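Lin1944 protein (Listeria innocua, PDB 3D7L) is of unknown function but belongs to the short-chain dehydrogenase/reductase (SDR) family and is probably an oxidoreductase. Local coordinates at residues G13-A18 / V155-L160; E21-K26 / K188-A193; L96-I101 / T136-S141; G115-D120 / A126-A131. All coordinates share one frame; numbering follows the deposited sequence.

Overall arrangement
The chain starts with strand 5-9 and turns into helix 14-23, which serves both contact 1 and contact 2. Contact 1 ties the start of this helix to the end of strand 151-157. Contact 2 ties its far end to the close of helix 179-191. The two loops cross, since their segments alternate along the chain. Contact 3 joins helices 79-100 and 126-142 and lies within both large loops. Contact 4 is a short closure within contact 3, from the loop after strand 108-113 to the start of helix 126-142. Contacts 1 and 4 touch through P157 and I116. Contacts 3 and 4 both reach the second subunit. Contacts 1 and 3 lie on opposite sides of the chain's centre.

Contact 1 of 4, residues G13-A18 / V155-L160; sequences GTLGSA and VSPNVL
T14 and L15 meet P157 and L160 at the C-terminal ends of the strands of a Rossmann-type sheet. G13 ends the glycine-rich turn after the first strand, and T14 and L15 open the helix. In SDR enzymes this region binds the cofactor. Segment 155-160 is the end of strand 151-157 and the loop after it.

The contact across is apolar. L160 reaches over with its CD1 branch, which lies 3.8 Å from T14 CG2. T14 and L160 run past each other in opposite directions. The same CD1 is 4.2 Å from L15 CB, so one methyl serves two helix residues. L15 has CG anti to its backbone N (chi1 175°), and its CD2 meets P157 CG at 4.1 Å. The leucine and the proline ring cross at about a right angle. V182 of helix 179-191 and T113 also touch L15.

Polar bonds shape each side. G13 is the N-cap residue, and its O accepts from S17 N. The ND2 of N158 binds Y202 O, which holds the amide in its rotation. On the other arm of that amide, V159 N gives a bent bond to N158 OD1 of 2.7 Å, with an angle of 135° at the hydrogen.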
loop_
_atom_site.group_PDB
_atom_site.type_symbol
_atom_site.label_atom_id
_atom_site.label_comp_id
_atom_site.label_asym_id
_atom_site.label_seq_id
_atom_site.Cartn_x
_atom_site.Cartn_y
_atom_site.Cartn_z
ATOM N N GLY D 13 -23.129 3.223 2.115
ATOM C CA GLY D 13 -22.652 2.488 0.927
ATOM C C GLY D 13 -23.286 1.108 0.830
ATOM O O GLY D 13 -23.928 0.635 1.783
ATOM N N THR D 14 -23.123 0.460 -0.318
ATOM C CA THR D 14 -23.691 -0.877 -0.519
ATOM C C THR D 14 -23.147 -1.818 0.550
ATOM O O THR D 14 -23.910 -2.414 1.316
ATOM C CB THR D 14 -23.330 -1.457 -1.900
ATOM O OG1 THR D 14 -23.681 -0.521 -2.929
ATOM C CG2 THR D 14 -24.065 -2.770 -2.136
ATOM N N LEU D 15 -21.817 -1.915 0.608
ATOM C CA LEU D 15 -21.166 -2.734 1.614
ATOM C C LEU D 15 -21.498 -2.268 3.043
ATOM O O LEU D 15 -21.972 -3.063 3.850
ATOM C CB LEU D 15 -19.651 -2.785 1.376
ATOM C CG LEU D 15 -18.839 -3.529 2.445
ATOM C CD1 LEU D 15 -19.344 -4.954 2.669
ATOM C CD2 LEU D 15 -17.340 -3.490 2.090
ATOM N N GLY D 16 -21.268 -0.987 3.338
ATOM C CA GLY D 16 -21.573 -0.412 4.658
ATOM C C GLY D 16 -22.969 -0.709 5.199
ATOM O O GLY D 16 -23.164 -0.945 6.407
ATOM N N SER D 17 -23.958 -0.684 4.316
ATOM C CA SER D 17 -25.325 -0.847 4.753
ATOM C C SER D 17 -25.625 -2.313 5.068
ATOM O O SER D 17 -26.399 -2.605 5.981
ATOM C CB SER D 17 -26.292 -0.255 3.737
ATOM O OG SER D 17 -26.165 -0.907 2.487
ATOM N N ALA D 18 -24.979 -3.232 4.338
ATOM C CA ALA D 18 -25.009 -4.654 4.714
ATOM C C ALA D 18 -24.295 -4.889 6.046
ATOM O O ALA D 18 -24.723 -5.731 6.834
ATOM C CB ALA D 18 -24.397 -5.520 3.637
ATOM N N VAL D 155 -10.962 -6.590 5.929
ATOM C CA VAL D 155 -11.882 -7.428 5.172
ATOM C C VAL D 155 -11.674 -7.103 3.689
ATOM O O VAL D 155 -11.658 -5.929 3.304
ATOM C CB VAL D 155 -13.334 -7.249 5.632
ATOM C CG1 VAL D 155 -14.317 -8.030 4.705
ATOM C CG2 VAL D 155 -13.482 -7.695 7.106
ATOM N N SER D 156 -11.457 -8.139 2.886
ATOM C CA SER D 156 -11.173 -7.968 1.447
ATOM C C SER D 156 -12.268 -8.634 0.618
ATOM O O SER D 156 -12.307 -9.857 0.469
ATOM C CB SER D 156 -9.815 -8.526 1.072
ATOM O OG SER D 156 -9.545 -8.250 -0.300
ATOM N N PRO D 157 -13.198 -7.825 0.108
ATOM C CA PRO D 157 -14.274 -8.424 -0.661
ATOM C C PRO D 157 -13.978 -8.559 -2.143
ATOM O O PRO D 157 -13.201 -7.781 -2.721
ATOM C CB PRO D 157 -15.436 -7.429 -0.470
ATOM C CG PRO D 157 -14.836 -6.221 0.266
ATOM C CD PRO D 157 -13.371 -6.372 0.255
ATOM N N ASN D 158 -14.637 -9.543 -2.740
ATOM C CA ASN D 158 -14.773 -9.639 -4.188
ATOM C C ASN D 158 -15.823 -8.620 -4.610
ATOM O O ASN D 158 -16.474 -7.976 -3.756
ATOM C CB ASN D 158 -15.232 -11.059 -4.539
ATOM C CG ASN D 158 -14.931 -11.455 -5.963
ATOM O OD1 ASN D 158 -14.733 -10.603 -6.838
ATOM N ND2 ASN D 158 -14.878 -12.779 -6.210
ATOM N N VAL D 159 -16.012 -8.460 -5.914
ATOM C CA VAL D 159 -17.145 -7.671 -6.417
ATOM C C VAL D 159 -18.471 -8.166 -5.801
ATOM O O VAL D 159 -18.678 -9.378 -5.670
ATOM C CB VAL D 159 -17.199 -7.645 -7.998
ATOM C CG1 VAL D 159 -17.245 -9.056 -8.581
ATOM C CG2 VAL D 159 -18.408 -6.834 -8.499
ATOM N N LEU D 160 -19.342 -7.234 -5.407
ATOM C CA LEU D 160 -20.656 -7.587 -4.821
ATOM C C LEU D 160 -21.756 -7.906 -5.842
ATOM O O LEU D 160 -21.905 -7.208 -6.850
ATOM C CB LEU D 160 -21.160 -6.486 -3.888
ATOM C CG LEU D 160 -20.185 -5.966 -2.833
ATOM C CD1 LEU D 160 -20.869 -4.904 -2.005
ATOM C CD2 LEU D 160 -19.680 -7.127 -1.954
#

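Contact 2 of 4, residues E21-K26 / K188-A193; sequences ERLEKK and KSVFGA
Two helices on one face of the Rossmann fold meet here at their C-terminal ends. L23 of helix 14-23 and K26 three residues on pack on V190 and F191 at the end of helix 179-191.

The F191 ring is the centre. K26 lays its aliphatic chain over one face. Its CD sits 4.1 Å from the ring centroid and 16° off the ring normal, a CH-pi contact. K26 CB is 3.4 Å from F191 CZ, at the ring rim. V190 CG1 lies over the opposite face, so the ring is held between its own neighbour and the lysine. L23 CD2 comes in at the edge, near the ring plane, 4.1 Å from F191 CE2.

Beyond the bend at chi3 (138°), NZ stays above the same face but high over it. NZ is 5.5 Å from the F191 ring centroid, at most a weak cation-pi attraction. Its main partner is E187, by a salt bridge to OE2. R22 NE pairs with OE1 of the same carboxylate, so both oxygens are engaged, which should limit its rotation.

The inner side is apolar. I6 of strand 5-9 touches both L23 and V190, and L23 CD1 lies 4.4 Å from V190 CG2.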
loop_
_atom_site.group_PDB
_atom_site.type_symbol
_atom_site.label_atom_id
_atom_site.label_comp_id
_atom_site.label_asym_id
_atom_site.label_seq_id
_atom_site.Cartn_x
_atom_site.Cartn_y
_atom_site.Cartn_z
ATOM N N GLU D 21 -26.509 -3.694 8.939
ATOM C CA GLU D 21 -27.594 -4.632 9.183
ATOM C C GLU D 21 -27.237 -5.787 10.108
ATOM O O GLU D 21 -28.050 -6.181 10.956
ATOM C CB GLU D 21 -28.153 -5.153 7.872
ATOM C CG GLU D 21 -29.583 -5.633 7.996
ATOM C CD GLU D 21 -30.315 -5.719 6.656
ATOM O OE1 GLU D 21 -31.533 -6.034 6.673
ATOM O OE2 GLU D 21 -29.686 -5.470 5.598
ATOM N N ARG D 22 -26.045 -6.349 9.929
ATOM C CA ARG D 22 -25.551 -7.393 10.830
ATOM C C ARG D 22 -25.238 -6.839 12.218
ATOM O O ARG D 22 -25.797 -7.313 13.198
ATOM C CB ARG D 22 -24.313 -8.108 10.259
ATOM C CG ARG D 22 -24.620 -9.084 9.146
ATOM C CD ARG D 22 -23.595 -10.224 9.069
ATOM N NE ARG D 22 -23.836 -11.213 10.114
ATOM C CZ ARG D 22 -24.716 -12.210 10.043
ATOM N NH1 ARG D 22 -25.472 -12.385 8.960
ATOM N NH2 ARG D 22 -24.846 -13.040 11.072
ATOM N N LEU D 23 -24.352 -5.839 12.283
ATOM C CA LEU D 23 -23.843 -5.300 13.559
ATOM C C LEU D 23 -24.910 -4.645 14.455
ATOM O O LEU D 23 -24.798 -4.673 15.688
ATOM C CB LEU D 23 -22.673 -4.334 13.309
ATOM C CG LEU D 23 -21.499 -4.816 12.428
ATOM C CD1 LEU D 23 -20.380 -3.772 12.376
ATOM C CD2 LEU D 23 -20.940 -6.154 12.876
ATOM N N GLU D 24 -25.937 -4.076 13.829
ATOM C CA GLU D 24 -27.101 -3.523 14.517
ATOM C C GLU D 24 -27.766 -4.479 15.510
ATOM O O GLU D 24 -28.263 -4.041 16.542
ATOM C CB GLU D 24 -28.193 -3.207 13.506
ATOM C CG GLU D 24 -28.147 -1.864 12.935
ATOM C CD GLU D 24 -29.392 -1.573 12.146
ATOM O OE1 GLU D 24 -29.919 -0.469 12.356
ATOM O OE2 GLU D 24 -29.857 -2.435 11.353
ATOM N N LYS D 25 -27.835 -5.758 15.141
ATOM C CA LYS D 25 -28.530 -6.777 15.926
ATOM C C LYS D 25 -27.844 -7.011 17.271
ATOM O O LYS D 25 -28.469 -7.499 18.218
ATOM C CB LYS D 25 -28.534 -8.116 15.184
ATOM C CG LYS D 25 -28.863 -8.084 13.713
ATOM C CD LYS D 25 -30.341 -8.184 13.472
ATOM C CE LYS D 25 -30.616 -9.199 12.375
ATOM N NZ LYS D 25 -30.353 -8.619 11.053
ATOM N N LYS D 26 -26.552 -6.682 17.326
ATOM C CA LYS D 26 -25.685 -7.039 18.454
ATOM C C LYS D 26 -25.072 -5.848 19.209
ATOM O O LYS D 26 -24.426 -6.055 20.236
ATOM C CB LYS D 26 -24.521 -7.917 17.969
ATOM C CG LYS D 26 -24.861 -8.992 16.951
ATOM C CD LYS D 26 -23.817 -10.095 16.953
ATOM C CE LYS D 26 -24.498 -11.449 16.864
ATOM N NZ LYS D 26 -23.488 -12.509 16.827
ATOM N N LYS D 188 -17.137 -10.999 12.250
ATOM C CA LYS D 188 -16.040 -11.824 12.726
ATOM C C LYS D 188 -14.936 -10.938 13.308
ATOM O O LYS D 188 -14.456 -11.204 14.407
ATOM C CB LYS D 188 -15.505 -12.711 11.583
ATOM C CG LYS D 188 -14.386 -13.638 11.982
ATOM C CD LYS D 188 -13.898 -14.474 10.796
ATOM C CE LYS D 188 -12.674 -15.298 11.187
ATOM N NZ LYS D 188 -12.923 -16.314 12.237
ATOM N N SER D 189 -14.560 -9.870 12.592
ATOM C CA SER D 189 -13.548 -8.938 13.100
ATOM C C SER D 189 -13.978 -8.233 14.389
ATOM O O SER D 189 -13.206 -8.190 15.333
ATOM C CB SER D 189 -13.128 -7.912 12.046
ATOM O OG SER D 189 -12.112 -7.110 12.574
ATOM N N VAL D 190 -15.205 -7.729 14.458
ATOM C CA VAL D 190 -15.649 -6.997 15.645
ATOM C C VAL D 190 -15.855 -7.902 16.867
ATOM O O VAL D 190 -15.451 -7.556 17.986
ATOM C CB VAL D 190 -16.936 -6.160 15.344
ATOM C CG1 VAL D 190 -17.559 -5.534 16.637
ATOM C CG2 VAL D 190 -16.642 -5.089 14.310
ATOM N N PHE D 191 -16.480 -9.058 16.666
ATOM C CA PHE D 191 -16.949 -9.863 17.787
ATOM C C PHE D 191 -16.054 -11.042 18.118
ATOM O O PHE D 191 -16.133 -11.587 19.222
ATOM C CB PHE D 191 -18.387 -10.321 17.536
ATOM C CG PHE D 191 -19.389 -9.217 17.687
ATOM C CD1 PHE D 191 -19.812 -8.813 18.955
ATOM C CD2 PHE D 191 -19.900 -8.571 16.573
ATOM C CE1 PHE D 191 -20.734 -7.768 19.105
ATOM C CE2 PHE D 191 -20.834 -7.545 16.708
ATOM C CZ PHE D 191 -21.243 -7.130 17.980
ATOM N N GLY D 192 -15.228 -11.442 17.147
ATOM C CA GLY D 192 -14.168 -12.434 17.369
ATOM C C GLY D 192 -12.989 -11.821 18.122
ATOM O O GLY D 192 -13.103 -10.719 18.681
ATOM N N ALA D 193 -11.867 -12.527 18.157
ATOM C CA ALA D 193 -10.747 -12.117 19.006
ATOM C C ALA D 193 -9.407 -12.173 18.305
ATOM O O ALA D 193 -8.349 -12.143 18.971
ATOM C CB ALA D 193 -10.709 -12.962 20.291
#

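Contact 3 of 4, residues L96-I101 / T136-S141; sequences LVLLGI and TAFAKS
V97 and F138 form the tight part of this contact, on the side nearest the sheet. V97 CG1 comes in at the edge of the F138 ring, in its plane. It is 3.6 Å from F138 CE2 and 3.7 Å from F138 CZ, so it straddles one ring bond. V97 CB follows at 3.8 Å from F138 CE2. The two side chains slide past each other in opposite directions. With chi1 at 172° the F138 ring swings anti to N and out toward helix 79-100. It bridges two segments whose nearest CA atoms, V97 and A139, are 9.2 Å apart. Both V97 and A139 rest on I152 of strand 151-157. F110 and L112 of strand 108-113 also touch V97, on its sheet side.

The looser side belongs to L98, which is partly exposed. Its CB starts off to one side of the other helix, but its CD2 branch extends to the ring. CD2 reaches F138 CZ at 3.8 Å and F138 CE1 at 4.0 Å, in an oblique approach. This side faces the partner molecule, where L98 packs on T78 of the second subunit. A137, K140 and S141 also meet the second subunit.

The contact thus joins helices 79-100 and 126-142 within one chain. Both helices touch the second subunit, consistent with the four-helix dimer interface of many SDR enzymes.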
loop_
_atom_site.group_PDB
_atom_site.type_symbol
_atom_site.label_atom_id
_atom_site.label_comp_id
_atom_site.label_asym_id
_atom_site.label_seq_id
_atom_site.Cartn_x
_atom_site.Cartn_y
_atom_site.Cartn_z
ATOM N N LEU D 96 -7.806 7.166 9.904
ATOM C CA LEU D 96 -8.823 6.802 10.905
ATOM C C LEU D 96 -8.221 5.961 12.029
ATOM O O LEU D 96 -8.686 6.019 13.168
ATOM C CB LEU D 96 -10.008 6.063 10.288
ATOM C CG LEU D 96 -10.871 6.742 9.237
ATOM C CD1 LEU D 96 -11.789 5.672 8.684
ATOM C CD2 LEU D 96 -11.673 7.972 9.750
ATOM N N VAL D 97 -7.207 5.160 11.702
ATOM C CA VAL D 97 -6.486 4.377 12.713
ATOM C C VAL D 97 -5.515 5.281 13.483
ATOM O O VAL D 97 -5.542 5.307 14.723
ATOM C CB VAL D 97 -5.738 3.176 12.083
ATOM C CG1 VAL D 97 -4.821 2.535 13.083
ATOM C CG2 VAL D 97 -6.730 2.172 11.494
ATOM N N LEU D 98 -4.683 6.037 12.769
ATOM C CA LEU D 98 -3.706 6.883 13.465
ATOM C C LEU D 98 -4.365 7.885 14.423
ATOM O O LEU D 98 -3.784 8.233 15.451
ATOM C CB LEU D 98 -2.778 7.623 12.486
ATOM C CG LEU D 98 -2.025 6.727 11.488
ATOM C CD1 LEU D 98 -1.158 7.573 10.613
ATOM C CD2 LEU D 98 -1.184 5.652 12.186
ATOM N N LEU D 99 -5.548 8.370 14.072
ATOM C CA LEU D 99 -6.250 9.375 14.901
ATOM C C LEU D 99 -7.304 8.797 15.878
ATOM O O LEU D 99 -7.777 9.507 16.762
ATOM C CB LEU D 99 -6.849 10.477 14.019
ATOM C CG LEU D 99 -5.836 11.230 13.140
ATOM C CD1 LEU D 99 -6.498 11.998 12.006
ATOM C CD2 LEU D 99 -4.911 12.151 13.942
ATOM N N GLY D 100 -7.630 7.512 15.725
ATOM C CA GLY D 100 -8.695 6.849 16.481
ATOM C C GLY D 100 -8.350 5.894 17.628
ATOM O O GLY D 100 -9.256 5.467 18.359
ATOM N N ILE D 101 -7.065 5.561 17.811
ATOM C CA ILE D 101 -6.664 4.631 18.889
ATOM C C ILE D 101 -7.134 5.116 20.265
ATOM O O ILE D 101 -7.604 4.326 21.098
ATOM C CB ILE D 101 -5.127 4.337 18.877
ATOM C CG1 ILE D 101 -4.703 3.683 17.558
ATOM C CG2 ILE D 101 -4.727 3.420 20.036
ATOM C CD1 ILE D 101 -3.188 3.752 17.275
ATOM N N THR D 136 -3.689 -3.477 3.783
ATOM C CA THR D 136 -3.542 -4.857 4.280
ATOM C C THR D 136 -2.269 -4.936 5.120
ATOM O O THR D 136 -2.297 -5.393 6.285
ATOM C CB THR D 136 -3.490 -5.902 3.128
ATOM O OG1 THR D 136 -4.722 -5.888 2.390
ATOM C CG2 THR D 136 -3.269 -7.289 3.650
ATOM N N ALA D 137 -1.177 -4.461 4.530
ATOM C CA ALA D 137 0.148 -4.482 5.159
ATOM C C ALA D 137 0.245 -3.594 6.397
ATOM O O ALA D 137 0.846 -4.006 7.388
ATOM C CB ALA D 137 1.215 -4.104 4.155
ATOM N N PHE D 138 -0.313 -2.389 6.338
ATOM C CA PHE D 138 -0.401 -1.500 7.522
ATOM C C PHE D 138 -1.055 -2.200 8.714
ATOM O O PHE D 138 -0.504 -2.220 9.807
ATOM C CB PHE D 138 -1.177 -0.195 7.232
ATOM C CG PHE D 138 -1.444 0.645 8.480
ATOM C CD1 PHE D 138 -0.419 1.420 9.049
ATOM C CD2 PHE D 138 -2.700 0.624 9.113
ATOM C CE1 PHE D 138 -0.649 2.185 10.220
ATOM C CE2 PHE D 138 -2.942 1.370 10.282
ATOM C CZ PHE D 138 -1.913 2.162 10.841
ATOM N N ALA D 139 -2.223 -2.772 8.481
ATOM C CA ALA D 139 -3.006 -3.483 9.510
ATOM C C ALA D 139 -2.272 -4.683 10.126
ATOM O O ALA D 139 -2.287 -4.863 11.351
ATOM C CB ALA D 139 -4.343 -3.935 8.923
ATOM N N LYS D 140 -1.638 -5.501 9.270
ATOM C CA LYS D 140 -0.839 -6.645 9.734
ATOM C C LYS D 140 0.275 -6.169 10.670
ATOM O O LYS D 140 0.433 -6.723 11.765
ATOM C CB LYS D 140 -0.261 -7.439 8.560
ATOM C CG LYS D 140 0.437 -8.735 8.978
ATOM C CD LYS D 140 1.017 -9.469 7.773
ATOM C CE LYS D 140 1.816 -10.720 8.188
ATOM N NZ LYS D 140 0.950 -11.685 8.901
ATOM N N SER D 141 1.010 -5.126 10.266
ATOM C CA SER D 141 2.081 -4.555 11.105
ATOM C C SER D 141 1.561 -3.834 12.350
ATOM O O SER D 141 2.064 -4.038 13.444
ATOM C CB SER D 141 2.976 -3.603 10.285
ATOM O OG SER D 141 4.218 -3.373 10.937
#

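Contact 4 of 4, residues G115-D120 / A126-A131; sequences GIMMED and ASAAMA
The flat groups that meet A128 and A129 here are peptides, not aromatic rings. The carbonyl of M117 touches the helix, with its O 3.6 Å from A129 CB. The carbonyl of A129 is met in return, with its O 3.7 Å from M118 CB. The two backbones come very close at this point, with M118 CA and A129 CA 4.0 Å apart. The small side chain of A129 is consistent with so close an approach.

The rest is side-chain packing. M117 is a selenomethionine whose chain bends at chi3 (-96°). Its SE lies 4.1 Å from A128 CB, and its CE is 4.2 Å from the same methyl. M118, also selenomethionine, sets CG between its backbone N and carbonyl carbon (chi1 68°). Its extended chain then leads away from A129, towards N132 and T136.

The 3-10 turn at 116-118 is held by its own backbone. I116 O accepts from both E119 N and D120 N. The second subunit closes on the contact: A126 packs on F138 of that subunit, and A129 on S141 of it.

The loop after strand 108-113 and the start of the next helix frame the active site in classical SDR enzymes. That helix carries their YxxxK motif, but segment 126-131 has no tyrosine.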
loop_
_atom_site.group_PDB
_atom_site.type_symbol
_atom_site.label_atom_id
_atom_site.label_comp_id
_atom_site.label_asym_id
_atom_site.label_seq_id
_atom_site.Cartn_x
_atom_site.Cartn_y
_atom_site.Cartn_z
ATOM N N GLY D 115 -9.882 -5.214 -0.754
ATOM C CA GLY D 115 -10.553 -5.666 -1.966
ATOM C C GLY D 115 -9.731 -6.618 -2.819
ATOM O O GLY D 115 -8.487 -6.565 -2.830
ATOM N N ILE D 116 -10.439 -7.496 -3.534
ATOM C CA ILE D 116 -9.829 -8.505 -4.398
ATOM C C ILE D 116 -8.895 -7.911 -5.479
ATOM O O ILE D 116 -8.066 -8.604 -6.024
ATOM C CB ILE D 116 -10.922 -9.386 -5.083
ATOM C CG1 ILE D 116 -10.342 -10.742 -5.543
ATOM C CG2 ILE D 116 -11.624 -8.596 -6.176
ATOM C CD1 ILE D 116 -11.336 -11.704 -6.100
HETATM N N MSE D 117 -9.024 -6.634 -5.786
HETATM C CA MSE D 117 -8.223 -6.076 -6.878
HETATM C C MSE D 117 -6.717 -6.110 -6.620
HETATM O O MSE D 117 -5.934 -6.110 -7.567
HETATM C CB MSE D 117 -8.668 -4.669 -7.229
HETATM C CG MSE D 117 -9.838 -4.688 -8.149
HETATM SE SE MSE D 117 -10.302 -2.893 -8.688
HETATM C CE MSE D 117 -11.693 -2.554 -7.406
HETATM N N MSE D 118 -6.316 -6.140 -5.350
HETATM C CA MSE D 118 -4.905 -6.352 -5.003
HETATM C C MSE D 118 -4.374 -7.772 -5.283
HETATM O O MSE D 118 -3.163 -7.959 -5.355
HETATM C CB MSE D 118 -4.666 -6.000 -3.539
HETATM C CG MSE D 118 -5.364 -6.978 -2.582
HETATM SE SE MSE D 118 -4.846 -6.670 -0.731
HETATM C CE MSE D 118 -6.059 -7.901 0.143
ATOM N N GLU D 119 -5.259 -8.767 -5.404
ATOM C CA GLU D 119 -4.855 -10.192 -5.542
ATOM C C GLU D 119 -5.230 -10.824 -6.886
ATOM O O GLU D 119 -4.576 -11.762 -7.339
ATOM C CB GLU D 119 -5.494 -11.061 -4.450
ATOM C CG GLU D 119 -5.376 -10.483 -3.044
ATOM C CD GLU D 119 -5.231 -11.550 -1.936
ATOM O OE1 GLU D 119 -4.313 -12.412 -2.062
ATOM O OE2 GLU D 119 -6.020 -11.504 -0.944
ATOM N N ASP D 120 -6.301 -10.327 -7.496
ATOM C CA ASP D 120 -6.847 -10.874 -8.748
ATOM C C ASP D 120 -7.102 -9.662 -9.634
ATOM O O ASP D 120 -8.256 -9.216 -9.756
ATOM C CB ASP D 120 -8.168 -11.582 -8.423
ATOM C CG ASP D 120 -8.658 -12.488 -9.534
ATOM O OD1 ASP D 120 -8.202 -12.381 -10.709
ATOM O OD2 ASP D 120 -9.535 -13.321 -9.220
ATOM N N ALA D 126 -5.185 -0.604 -10.946
ATOM C CA ALA D 126 -3.834 -0.472 -10.361
ATOM C C ALA D 126 -3.799 0.398 -9.112
ATOM O O ALA D 126 -3.094 0.083 -8.137
ATOM C CB ALA D 126 -2.823 0.058 -11.382
ATOM N N SER D 127 -4.551 1.495 -9.150
ATOM C CA SER D 127 -4.571 2.431 -8.053
ATOM C C SER D 127 -5.356 1.861 -6.860
ATOM O O SER D 127 -4.948 2.005 -5.709
ATOM C CB SER D 127 -5.142 3.753 -8.545
ATOM O OG SER D 127 -5.106 4.728 -7.527
ATOM N N ALA D 128 -6.473 1.189 -7.123
ATOM C CA ALA D 128 -7.202 0.534 -6.023
ATOM C C ALA D 128 -6.376 -0.654 -5.437
ATOM O O ALA D 128 -6.316 -0.861 -4.216
ATOM C CB ALA D 128 -8.587 0.092 -6.496
ATOM N N ALA D 129 -5.712 -1.400 -6.316
ATOM C CA ALA D 129 -4.783 -2.456 -5.903
ATOM C C ALA D 129 -3.731 -1.934 -4.893
ATOM O O ALA D 129 -3.573 -2.491 -3.804
ATOM C CB ALA D 129 -4.078 -3.057 -7.141
HETATM N N MSE D 130 -3.030 -0.862 -5.273
HETATM C CA MSE D 130 -2.126 -0.120 -4.364
HETATM C C MSE D 130 -2.723 0.163 -2.984
HETATM O O MSE D 130 -2.130 -0.188 -1.957
HETATM C CB MSE D 130 -1.717 1.210 -5.025
HETATM C CG MSE D 130 -0.700 2.065 -4.239
HETATM SE SE MSE D 130 -0.693 3.955 -4.840
HETATM C CE MSE D 130 -2.479 4.477 -4.338
ATOM N N ALA D 131 -3.887 0.822 -2.975
ATOM C CA ALA D 131 -4.581 1.175 -1.741
ATOM C C ALA D 131 -4.848 -0.079 -0.926
ATOM O O ALA D 131 -4.581 -0.106 0.272
ATOM C CB ALA D 131 -5.903 1.885 -2.039
#